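Local coordinates for protein benzoylformate Decarboxylase (Polynucleobacter necessarius, PDB 4K9Q) that probably decarboxylates benzoylformate to benzaldehyde and carbon dioxide, working as a tetramer that binds thiamine diphosphate and magnesium ion, at residues N77-G80 against C81-T84; A138-R141 against A142-A146; L257-Q260 against I261-H264; P299-T302 against S303-V306; L356-L359 against K360-S363. All blocks are in the same frame, centred on the assembly; numbering follows the deposited sequence.

Contact 1. Residues N77-G80 against C81-T84; sequences NAMG and CLLT
Leu82 lies alongside Met79, one turn earlier in helix 79-88, the two side chains pointing the same way. Leu82 CB starts close to the carbonyls of the turn behind it, 3.5 Å from Ala78 O. CG is then carried anti to the backbone N (chi1 -180°), which sets the branch beside the methionine, and of the two methyls CD2 makes the contact: it lies 3.8 Å from Met79 SD and 4.2 Å from Met79 CE. The thioether is brought there by bends at chi2 and chi3 of Met79. Pro153 touches Leu82 as well, while Met79 packs on Gly76 of the second subunit.

The backbone beneath this pair is regular helix. Leu82 N donates to Ala78 O at 2.9 Å, and Leu83 N reaches Met79 O at 3.0 Å in a nearly straight bond (169°). Thr84 N closes the next turn on Gly80 O. Two waters supplement these bonds: one donates to Asn77 O and accepts from Cys81 N at 3.1 Å, the other donates to Gly80 O and bonds Thr84 OG1, a hydroxyl also paired with Ser397.

Asn77 touches thiamine diphosphate, so the turn begins beside the cofactor. Its chemistry is divided: backbone polarity is met by helical bonds and bound water, leaving the side-chain contact purely apolar at a buried subunit interface.

Contact 2. Residues A138-R141 against A142-A146; sequences AFMR and AYATA
Arg141 and Thr145 are brought together by their first torsions: Arg141 CG is anti to the backbone N (chi1 180°) and the chain runs on extended to NE, while Thr145 OG1 stands beside its own N (chi1 -58°), turned back to the preceding turn. The two side chains therefore lie side by side, pointing the same way. Thr145 OG1 donates to Arg141 O at 2.8 Å, and Thr145 N donates to the same oxygen at 2.9 Å; the two donors come from opposite faces of the carbonyl plane and hold it in a double grip. A water at the edge of the guanidinium group, in its plane, accepts from Arg141 NE at 2.9 Å and donates to Thr145 OG1. A valine in place of Thr145 would probably leave Arg141 O with the amide as its one donor from this turn and deprive the bridging water of its acceptor. The far end of Arg141 serves the assembly, NH2 forming a salt bridge with Glu107 of the fourth subunit.

On another side of the helix, Met140 bends at chi2 and chi3 so that CE comes to 3.9 Å from Tyr143 CD1, the two chains crossing at a slant; the same methyl lies 4.3 Å from Ala144 CB.

All this belongs to helix 135-147, the crossover between strands 126-127 and 154-159. Phe139, Ala142 and Thr145 pack on strand 154-159, and Met140 and Tyr143 both meet Leu15 of the neighbouring helix 4-15.

Contact 3. Residues L257-Q260 against I261-H264; sequences LEKQ and IQGH
Ile261 closes the end of helix 254-260 by turning its N-H onto two carbonyls of the last turn, donating to Glu258 O at 3.2 Å and only weakly to Leu257 O at 3.3 Å, and it is the first residue to leave helical backbone angles. The bond to Glu258 O comes from above the carbonyl plane, 64° out of it, as the winding tightens.

Ile261 carries the side-chain contact. Its CG1 takes the crowded position between backbone N and carbonyl carbon (chi1 62°), which folds the long branch back over the turn: CG1 lies 3.5 Å from Glu258 O, and CD1 goes on to meet Leu257 CD2 at 3.8 Å, the two branches meeting at an angle. Leu250, Pro287 and Leu201 of strand 201-204 also touch Ile261.

On the outer side Gln262 reaches back with an extended chain. CG sits 3.4 Å from Glu258 O, and the amide ends near the carboxylate of Glu258, NE2 to OE2 4.1 Å, with the two planes turned 73° apart. That carboxylate has a firmer partner elsewhere, OE1 accepting from Gln284 N. Gln260 likewise sends OE1 to Thr251 N, while a water donates to Gln260 O at 2.7 Å.

The helix belongs to the crossover that leads from strand 246-249 to strand 266-270 in the Rossmann-like central domain. Its end is thus two-sided: an apolar Leu257-Ile261 pair faces inward, and the polar groups outside rely on water and on neighbouring loops more than on each other.

Contact 4. Residues P299-T302 against S303-V306; sequences PNMT and SKAV
Lys304 folds back on Asn300 and Met301 in a local contact that ends the short helix 299-303, placed between strands 291-296 and 309-312 of the central domain. The polar link is from Lys304 NZ to Asn300 OD1, 2.8 Å, with the ammonium tilted 20° from the carbonyl plane of the amide. Lys304 reaches it because CG is turned between the backbone N and the carbonyl carbon (chi1 69°) and the chain beyond it runs out extended. On the way CG passes 3.3 Å from Asn300 O. Met301 lies alongside: its chain bends so that SD comes to 3.9 Å from Lys304 CE, and its CE to 3.6 Å from Lys304 NZ.

Ser303 holds the turn with two donors. Its OG donates to Asn300 O at 2.8 Å, and its N donates to Pro299 O at 2.9 Å. Lys304 N makes only weak bonds, to Asn300 O and Met301 O, so the serine hydroxyl takes over part of the work as the helix runs out.

Lys304 NZ also forms a salt bridge with Glu107 of the second subunit. A methionine in place of this lysine would probably leave that glutamate without this counter-charge and Asn300 OD1 without its donor, setting the amide freer to turn.

Beneath the helix Thr302 rests on both flanking strands, touching Ser296 in 291-296 and Val312 in 309-312, while its OG1 bonds Gln148 of the third subunit; Ala305 then packs on Gln294 as the chain heads for strand 309-312.

Contact 5. Residues L356-L359 against K360-S363; sequences LEVL and KENS
Asn362 and Ser363 turn side-chain donors back onto the carbonyls of Val358 and Leu359 near the C-terminal end of helix 352-361, which packs on strand 423-428 of the parallel sheet in the C-terminal thiamine-diphosphate-binding part of the fold. Among the backbone bonds, Lys360 N to Leu356 O and Glu361 N to Glu357 O are regular, both 2.9 Å. Beyond them the helix tightens: Asn362 N donates to Leu359 O at 3.3 Å, with only a weak bond to Val358 O.

Side-chain amide and hydroxyl make up the difference. With Asn362 CG beside its own N (chi1 -70°) and the amide turned at chi2, ND2 doubles back to Val358 O at 2.8 Å, the oxygen lying in the amide plane; ND2 also rests against Val358 CG1.

The charged groups look elsewhere. Glu361 CG passes 3.2 Å from Glu357 O, and its carboxylate forms a salt bridge with Arg345. Glu357, bonded to His353, keeps OE1 5.6 Å from Glu361 OE1, a like-charge pair that the arginine probably eases.

Ser363 OG bonds Tyr508 of helix 501-513 and donates to Leu359 O at 2.6 Å, from the face of that carbonyl opposite Asn362 N.

How the contacts relate
The contacts follow one another along the chain. Contacts 1 and 2, with centres 20 Å apart, lie on helices 79-88 and 135-147, which flank the N-terminal parallel sheet; contacts 3 and 4, 21 Å apart, close helices 254-260 and 299-303 in the central domain; contact 5 ends helix 352-361, on the opposite side of the chain's centre from contacts 1, 2 and 4. None touches another within the chain. Across the tetramer contacts 2 and 4 do meet, Arg141 packing on Lys304 of the third subunit, and both residues pair with Glu107 of other subunits. A mid-helix turn of one domain and a helix end of another thus share in assembly, while contact 1 lies nearest to thiamine diphosphate.

Contact 1. Residues N77-G80 against C81-T84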
loop_
_atom_site.group_PDB
_atom_site.type_symbol
_atom_site.label_atom_id
_atom_site.label_comp_id
_atom_site.label_asym_id
_atom_site.label_seq_id
_atom_site.Cartn_x
_atom_site.Cartn_y
_atom_site.Cartn_z
ATOM N N ASN A 77 -10.575 15.355 -0.386
ATOM C CA ASN A 77 -10.437 16.803 -0.221
ATOM C C ASN A 77 -9.598 17.168 1.000
ATOM O O ASN A 77 -9.011 18.262 1.065
ATOM C CB ASN A 77 -11.811 17.472 -0.115
ATOM C CG ASN A 77 -12.494 17.626 -1.462
ATOM O OD1 ASN A 77 -11.886 17.387 -2.508
ATOM N ND2 ASN A 77 -13.760 18.033 -1.444
ATOM N N ALA A 78 -9.578 16.269 1.984
ATOM C CA ALA A 78 -8.876 16.519 3.241
ATOM C C ALA A 78 -7.401 16.099 3.286
ATOM O O ALA A 78 -6.735 16.350 4.290
ATOM C CB ALA A 78 -9.624 15.847 4.396
ATOM N N MET A 79 -6.891 15.446 2.244
ATOM C CA MET A 79 -5.591 14.772 2.375
ATOM C C MET A 79 -4.387 15.694 2.625
ATOM O O MET A 79 -3.409 15.286 3.278
ATOM C CB MET A 79 -5.314 13.821 1.197
ATOM C CG MET A 79 -6.050 12.501 1.284
ATOM S SD MET A 79 -5.682 11.566 2.784
ATOM C CE MET A 79 -3.890 11.527 2.791
ATOM N N GLY A 80 -4.433 16.916 2.095
ATOM C CA GLY A 80 -3.352 17.866 2.320
ATOM C C GLY A 80 -3.292 18.277 3.788
ATOM O O GLY A 80 -2.232 18.284 4.416
ATOM N N CYS A 81 -4.437 18.612 4.357
ATOM C CA CYS A 81 -4.457 18.956 5.767
ATOM C C CYS A 81 -4.218 17.740 6.673
ATOM O O CYS A 81 -3.728 17.889 7.780
ATOM C CB CYS A 81 -5.728 19.724 6.126
ATOM S SG CYS A 81 -5.595 21.443 5.556
ATOM N N LEU A 82 -4.528 16.541 6.196
ATOM C CA LEU A 82 -4.238 15.350 6.983
ATOM C C LEU A 82 -2.717 15.115 7.042
ATOM O O LEU A 82 -2.170 14.828 8.096
ATOM C CB LEU A 82 -4.976 14.139 6.414
ATOM C CG LEU A 82 -4.749 12.830 7.174
ATOM C CD1 LEU A 82 -5.026 13.014 8.656
ATOM C CD2 LEU A 82 -5.653 11.745 6.591
ATOM N N LEU A 83 -2.036 15.264 5.904
ATOM C CA LEU A 83 -0.577 15.237 5.890
ATOM C C LEU A 83 -0.059 16.205 6.954
ATOM O O LEU A 83 0.816 15.874 7.753
ATOM C CB LEU A 83 -0.059 15.617 4.493
ATOM C CG LEU A 83 1.440 15.647 4.172
ATOM C CD1 LEU A 83 1.662 15.636 2.663
ATOM C CD2 LEU A 83 2.110 16.874 4.779
ATOM N N THR A 84 -0.623 17.407 6.993
ATOM C CA THR A 84 -0.150 18.408 7.937
ATOM C C THR A 84 -0.436 18.009 9.394
ATOM O O THR A 84 0.421 18.169 10.268
ATOM C CB THR A 84 -0.735 19.779 7.597
ATOM O OG1 THR A 84 -0.287 20.155 6.284
ATOM C CG2 THR A 84 -0.307 20.828 8.627
HETATM O O HOH W 1 -6.543 18.959 2.086
HETATM O O HOH W 2 0.278 19.516 3.358
#

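Contact 2. Residues A138-R141 against A142-A146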
loop_
_atom_site.group_PDB
_atom_site.type_symbol
_atom_site.label_atom_id
_atom_site.label_comp_id
_atom_site.label_asym_id
_atom_site.label_seq_id
_atom_site.Cartn_x
_atom_site.Cartn_y
_atom_site.Cartn_z
ATOM N N ALA A 138 -13.045 -0.308 17.998
ATOM C CA ALA A 138 -12.208 0.355 16.989
ATOM C C ALA A 138 -11.969 1.826 17.347
ATOM O O ALA A 138 -10.863 2.362 17.144
ATOM C CB ALA A 138 -12.820 0.217 15.599
ATOM N N PHE A 139 -12.997 2.484 17.886
ATOM C CA PHE A 139 -12.809 3.832 18.408
ATOM C C PHE A 139 -11.807 3.863 19.570
ATOM O O PHE A 139 -10.969 4.771 19.657
ATOM C CB PHE A 139 -14.144 4.470 18.807
ATOM C CG PHE A 139 -14.832 5.191 17.673
ATOM C CD1 PHE A 139 -14.660 6.556 17.500
ATOM C CD2 PHE A 139 -15.635 4.499 16.778
ATOM C CE1 PHE A 139 -15.296 7.240 16.455
ATOM C CE2 PHE A 139 -16.281 5.174 15.732
ATOM C CZ PHE A 139 -16.105 6.545 15.573
ATOM N N MET A 140 -11.883 2.878 20.467
ATOM C CA MET A 140 -10.907 2.819 21.551
ATOM C C MET A 140 -9.483 2.605 21.017
ATOM O O MET A 140 -8.545 3.262 21.462
ATOM C CB MET A 140 -11.256 1.725 22.563
ATOM C CG MET A 140 -10.335 1.732 23.777
ATOM S SD MET A 140 -10.453 3.253 24.734
ATOM C CE MET A 140 -8.746 3.810 24.712
ATOM N N ARG A 141 -9.320 1.675 20.079
ATOM C CA ARG A 141 -8.001 1.441 19.489
ATOM C C ARG A 141 -7.533 2.684 18.735
ATOM O O ARG A 141 -6.350 3.010 18.740
ATOM C CB ARG A 141 -8.024 0.221 18.564
ATOM C CG ARG A 141 -6.677 -0.092 17.903
ATOM C CD ARG A 141 -6.666 -1.487 17.275
ATOM N NE ARG A 141 -5.441 -1.671 16.504
ATOM C CZ ARG A 141 -5.223 -2.649 15.632
ATOM N NH1 ARG A 141 -6.137 -3.589 15.410
ATOM N NH2 ARG A 141 -4.063 -2.694 14.987
ATOM N N ALA A 142 -8.465 3.375 18.083
ATOM C CA ALA A 142 -8.135 4.626 17.390
ATOM C C ALA A 142 -7.582 5.665 18.378
ATOM O O ALA A 142 -6.522 6.257 18.147
ATOM C CB ALA A 142 -9.365 5.178 16.645
ATOM N N TYR A 143 -8.291 5.864 19.485
ATOM C CA TYR A 143 -7.856 6.794 20.521
ATOM C C TYR A 143 -6.482 6.403 21.071
ATOM O O TYR A 143 -5.592 7.246 21.192
ATOM C CB TYR A 143 -8.886 6.827 21.663
ATOM C CG TYR A 143 -8.523 7.746 22.815
ATOM C CD1 TYR A 143 -7.578 7.372 23.764
ATOM C CD2 TYR A 143 -9.153 8.977 22.972
ATOM C CE1 TYR A 143 -7.251 8.204 24.816
ATOM C CE2 TYR A 143 -8.828 9.818 24.019
ATOM C CZ TYR A 143 -7.872 9.426 24.941
ATOM O OH TYR A 143 -7.560 10.267 25.990
ATOM N N ALA A 144 -6.327 5.123 21.407
ATOM C CA ALA A 144 -5.079 4.614 21.975
ATOM C C ALA A 144 -3.916 4.826 21.023
ATOM O O ALA A 144 -2.841 5.271 21.425
ATOM C CB ALA A 144 -5.210 3.145 22.314
ATOM N N THR A 145 -4.133 4.511 19.751
ATOM C CA THR A 145 -3.071 4.648 18.757
ATOM C C THR A 145 -2.669 6.109 18.583
ATOM O O THR A 145 -1.481 6.446 18.515
ATOM C CB THR A 145 -3.501 4.067 17.411
ATOM O OG1 THR A 145 -3.842 2.680 17.577
ATOM C CG2 THR A 145 -2.379 4.213 16.384
ATOM N N ALA A 146 -3.664 6.984 18.517
ATOM C CA ALA A 146 -3.416 8.404 18.295
ATOM C C ALA A 146 -2.692 9.064 19.467
ATOM O O ALA A 146 -1.845 9.935 19.264
ATOM C CB ALA A 146 -4.735 9.135 18.015
HETATM O O HOH W 3 -3.189 0.175 16.408
#

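Contact 3. Residues L257-Q260 against I261-H264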
loop_
_atom_site.group_PDB
_atom_site.type_symbol
_atom_site.label_atom_id
_atom_site.label_comp_id
_atom_site.label_asym_id
_atom_site.label_seq_id
_atom_site.Cartn_x
_atom_site.Cartn_y
_atom_site.Cartn_z
ATOM N N LEU A 257 22.577 27.194 7.677
ATOM C CA LEU A 257 22.438 26.824 9.081
ATOM C C LEU A 257 23.834 26.568 9.672
ATOM O O LEU A 257 24.161 27.069 10.751
ATOM C CB LEU A 257 21.526 25.592 9.237
ATOM C CG LEU A 257 21.087 25.225 10.659
ATOM C CD1 LEU A 257 19.836 24.360 10.605
ATOM C CD2 LEU A 257 22.214 24.516 11.425
ATOM N N GLU A 258 24.654 25.804 8.948
ATOM C CA GLU A 258 26.028 25.523 9.362
ATOM C C GLU A 258 26.765 26.807 9.743
ATOM O O GLU A 258 27.406 26.878 10.784
ATOM C CB GLU A 258 26.798 24.818 8.237
ATOM C CG GLU A 258 28.269 24.547 8.574
ATOM C CD GLU A 258 29.157 24.460 7.337
ATOM O OE1 GLU A 258 28.629 24.419 6.199
ATOM O OE2 GLU A 258 30.397 24.427 7.505
ATOM N N LYS A 259 26.671 27.826 8.898
ATOM C CA LYS A 259 27.401 29.063 9.148
ATOM C C LYS A 259 26.919 29.751 10.418
ATOM O O LYS A 259 27.707 30.364 11.143
ATOM C CB LYS A 259 27.299 30.002 7.941
ATOM C CG LYS A 259 28.163 29.549 6.765
ATOM C CD LYS A 259 28.004 30.462 5.557
ATOM C CE LYS A 259 28.769 29.915 4.356
ATOM N NZ LYS A 259 30.221 29.757 4.651
ATOM N N GLN A 260 25.627 29.635 10.700
ATOM C CA GLN A 260 25.062 30.287 11.873
ATOM C C GLN A 260 25.514 29.678 13.191
ATOM O O GLN A 260 25.534 30.363 14.216
ATOM C CB GLN A 260 23.537 30.307 11.811
ATOM C CG GLN A 260 22.979 31.148 10.685
ATOM C CD GLN A 260 21.467 31.171 10.694
ATOM O OE1 GLN A 260 20.818 30.170 10.374
ATOM N NE2 GLN A 260 20.894 32.308 11.085
ATOM N N ILE A 261 25.884 28.403 13.175
ATOM C CA ILE A 261 26.222 27.716 14.423
ATOM C C ILE A 261 27.728 27.481 14.582
ATOM O O ILE A 261 28.163 26.793 15.503
ATOM C CB ILE A 261 25.411 26.388 14.590
ATOM C CG1 ILE A 261 25.744 25.397 13.467
ATOM C CG2 ILE A 261 23.901 26.696 14.636
ATOM C CD1 ILE A 261 25.163 23.978 13.682
ATOM N N GLN A 262 28.522 28.066 13.692
ATOM C CA GLN A 262 29.977 27.959 13.790
ATOM C C GLN A 262 30.504 28.485 15.127
ATOM O O GLN A 262 29.921 29.392 15.723
ATOM C CB GLN A 262 30.652 28.701 12.634
ATOM C CG GLN A 262 30.545 27.988 11.298
ATOM C CD GLN A 262 31.226 28.751 10.176
ATOM O OE1 GLN A 262 31.578 29.923 10.329
ATOM N NE2 GLN A 262 31.416 28.088 9.038
ATOM N N GLY A 263 31.605 27.905 15.601
ATOM C CA GLY A 263 32.245 28.376 16.817
ATOM C C GLY A 263 31.842 27.617 18.069
ATOM O O GLY A 263 32.209 28.003 19.184
ATOM N N HIS A 264 31.084 26.537 17.887
ATOM C CA HIS A 264 30.604 25.741 19.011
ATOM C C HIS A 264 30.956 24.274 18.803
ATOM O O HIS A 264 30.708 23.717 17.733
ATOM C CB HIS A 264 29.100 25.939 19.175
ATOM C CG HIS A 264 28.722 27.357 19.456
ATOM N ND1 HIS A 264 28.671 27.876 20.732
ATOM C CD2 HIS A 264 28.410 28.377 18.623
ATOM C CE1 HIS A 264 28.328 29.150 20.674
ATOM N NE2 HIS A 264 28.164 29.480 19.406
HETATM O O HOH W 4 26.900 30.733 16.484
#

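Contact 4. Residues P299-T302 against S303-V306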
loop_
_atom_site.group_PDB
_atom_site.type_symbol
_atom_site.label_atom_id
_atom_site.label_comp_id
_atom_site.label_asym_id
_atom_site.label_seq_id
_atom_site.Cartn_x
_atom_site.Cartn_y
_atom_site.Cartn_z
ATOM N N PRO A 299 10.610 8.351 16.897
ATOM C CA PRO A 299 11.692 7.519 16.351
ATOM C C PRO A 299 11.904 7.744 14.843
ATOM O O PRO A 299 13.000 7.514 14.334
ATOM C CB PRO A 299 11.213 6.088 16.632
ATOM C CG PRO A 299 10.275 6.221 17.795
ATOM C CD PRO A 299 9.560 7.540 17.548
ATOM N N ASN A 300 10.873 8.192 14.130
ATOM C CA ASN A 300 11.049 8.487 12.710
ATOM C C ASN A 300 12.070 9.605 12.501
ATOM O O ASN A 300 12.917 9.524 11.606
ATOM C CB ASN A 300 9.711 8.846 12.052
ATOM C CG ASN A 300 9.864 9.211 10.577
ATOM O OD1 ASN A 300 9.786 10.385 10.203
ATOM N ND2 ASN A 300 10.093 8.205 9.740
ATOM N N MET A 301 11.995 10.641 13.336
ATOM C CA MET A 301 12.904 11.786 13.216
ATOM C C MET A 301 14.349 11.403 13.493
ATOM O O MET A 301 15.260 11.771 12.744
ATOM C CB MET A 301 12.493 12.928 14.150
ATOM C CG MET A 301 11.177 13.551 13.776
ATOM S SD MET A 301 11.269 14.185 12.090
ATOM C CE MET A 301 9.712 13.577 11.460
ATOM N N THR A 302 14.571 10.664 14.569
ATOM C CA THR A 302 15.930 10.252 14.879
ATOM C C THR A 302 16.453 9.244 13.838
ATOM O O THR A 302 17.648 9.223 13.539
ATOM C CB THR A 302 16.029 9.685 16.304
ATOM O OG1 THR A 302 14.965 8.749 16.512
ATOM C CG2 THR A 302 15.922 10.823 17.339
ATOM N N SER A 303 15.563 8.424 13.276
ATOM C CA SER A 303 16.010 7.406 12.323
ATOM C C SER A 303 16.592 7.995 11.044
ATOM O O SER A 303 17.407 7.346 10.381
ATOM C CB SER A 303 14.885 6.417 11.985
ATOM O OG SER A 303 13.975 6.954 11.040
ATOM N N LYS A 304 16.191 9.221 10.711
ATOM C CA LYS A 304 16.564 9.825 9.430
ATOM C C LYS A 304 17.407 11.101 9.560
ATOM O O LYS A 304 17.615 11.815 8.571
ATOM C CB LYS A 304 15.307 10.096 8.582
ATOM C CG LYS A 304 14.403 11.187 9.112
ATOM C CD LYS A 304 13.057 11.146 8.400
ATOM C CE LYS A 304 12.229 12.368 8.724
ATOM N NZ LYS A 304 10.801 12.169 8.324
ATOM N N ALA A 305 17.893 11.381 10.769
ATOM C CA ALA A 305 18.744 12.548 11.012
ATOM C C ALA A 305 19.968 12.556 10.085
ATOM O O ALA A 305 20.499 11.504 9.730
ATOM C CB ALA A 305 19.188 12.591 12.476
ATOM N N VAL A 306 20.439 13.746 9.714
ATOM C CA VAL A 306 21.591 13.834 8.813
ATOM C C VAL A 306 22.913 13.555 9.535
ATOM O O VAL A 306 23.907 13.174 8.912
ATOM C CB VAL A 306 21.663 15.207 8.105
ATOM C CG1 VAL A 306 20.502 15.376 7.121
ATOM C CG2 VAL A 306 21.656 16.339 9.119
#

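Contact 5. Residues L356-L359 against K360-S363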
loop_
_atom_site.group_PDB
_atom_site.type_symbol
_atom_site.label_atom_id
_atom_site.label_comp_id
_atom_site.label_asym_id
_atom_site.label_seq_id
_atom_site.Cartn_x
_atom_site.Cartn_y
_atom_site.Cartn_z
ATOM N N LEU A 356 3.662 45.050 10.418
ATOM C CA LEU A 356 3.830 44.188 11.583
ATOM C C LEU A 356 4.058 44.982 12.872
ATOM O O LEU A 356 3.470 44.668 13.909
ATOM C CB LEU A 356 4.967 43.197 11.355
ATOM C CG LEU A 356 4.690 42.108 10.317
ATOM C CD1 LEU A 356 5.996 41.514 9.857
ATOM C CD2 LEU A 356 3.733 41.037 10.874
ATOM N N GLU A 357 4.905 46.007 12.806
ATOM C CA GLU A 357 5.138 46.881 13.958
ATOM C C GLU A 357 3.853 47.528 14.461
ATOM O O GLU A 357 3.636 47.626 15.670
ATOM C CB GLU A 357 6.139 47.978 13.614
ATOM C CG GLU A 357 7.572 47.501 13.457
ATOM C CD GLU A 357 8.470 48.632 13.008
ATOM O OE1 GLU A 357 8.537 49.642 13.742
ATOM O OE2 GLU A 357 9.080 48.527 11.919
ATOM N N VAL A 358 3.011 47.982 13.535
ATOM C CA VAL A 358 1.729 48.585 13.901
ATOM C C VAL A 358 0.820 47.574 14.605
ATOM O O VAL A 358 0.151 47.889 15.589
ATOM C CB VAL A 358 1.030 49.212 12.677
ATOM C CG1 VAL A 358 -0.390 49.638 13.026
ATOM C CG2 VAL A 358 1.844 50.400 12.193
ATOM N N LEU A 359 0.810 46.340 14.117
ATOM C CA LEU A 359 0.012 45.315 14.775
ATOM C C LEU A 359 0.560 45.029 16.176
ATOM O O LEU A 359 -0.195 44.982 17.147
ATOM C CB LEU A 359 -0.008 44.036 13.947
ATOM C CG LEU A 359 -0.664 44.115 12.579
ATOM C CD1 LEU A 359 -0.530 42.769 11.883
ATOM C CD2 LEU A 359 -2.126 44.492 12.733
ATOM N N LYS A 360 1.872 44.860 16.277
ATOM C CA LYS A 360 2.501 44.549 17.558
ATOM C C LYS A 360 2.217 45.633 18.610
ATOM O O LYS A 360 1.771 45.331 19.725
ATOM C CB LYS A 360 4.008 44.328 17.363
ATOM C CG LYS A 360 4.801 44.162 18.641
ATOM C CD LYS A 360 4.383 42.928 19.410
ATOM C CE LYS A 360 5.081 42.880 20.764
ATOM N NZ LYS A 360 4.839 41.602 21.479
ATOM N N GLU A 361 2.443 46.892 18.249
ATOM C CA GLU A 361 2.338 47.976 19.224
ATOM C C GLU A 361 0.902 48.253 19.663
ATOM O O GLU A 361 0.683 48.962 20.643
ATOM C CB GLU A 361 3.011 49.253 18.704
ATOM C CG GLU A 361 2.307 49.893 17.537
ATOM C CD GLU A 361 3.152 50.954 16.840
ATOM O OE1 GLU A 361 4.355 51.096 17.166
ATOM O OE2 GLU A 361 2.609 51.642 15.954
ATOM N N ASN A 362 -0.069 47.690 18.946
ATOM C CA ASN A 362 -1.476 47.841 19.309
ATOM C C ASN A 362 -2.115 46.548 19.816
ATOM O O ASN A 362 -3.329 46.494 20.019
ATOM C CB ASN A 362 -2.287 48.387 18.129
ATOM C CG ASN A 362 -1.961 49.839 17.820
ATOM O OD1 ASN A 362 -2.360 50.747 18.552
ATOM N ND2 ASN A 362 -1.253 50.064 16.719
ATOM N N SER A 363 -1.299 45.512 20.000
ATOM C CA SER A 363 -1.802 44.217 20.465
ATOM C C SER A 363 -1.875 44.162 21.984
ATOM O O SER A 363 -0.999 44.687 22.673
ATOM C CB SER A 363 -0.909 43.074 19.977
ATOM O OG SER A 363 -0.974 42.909 18.573
#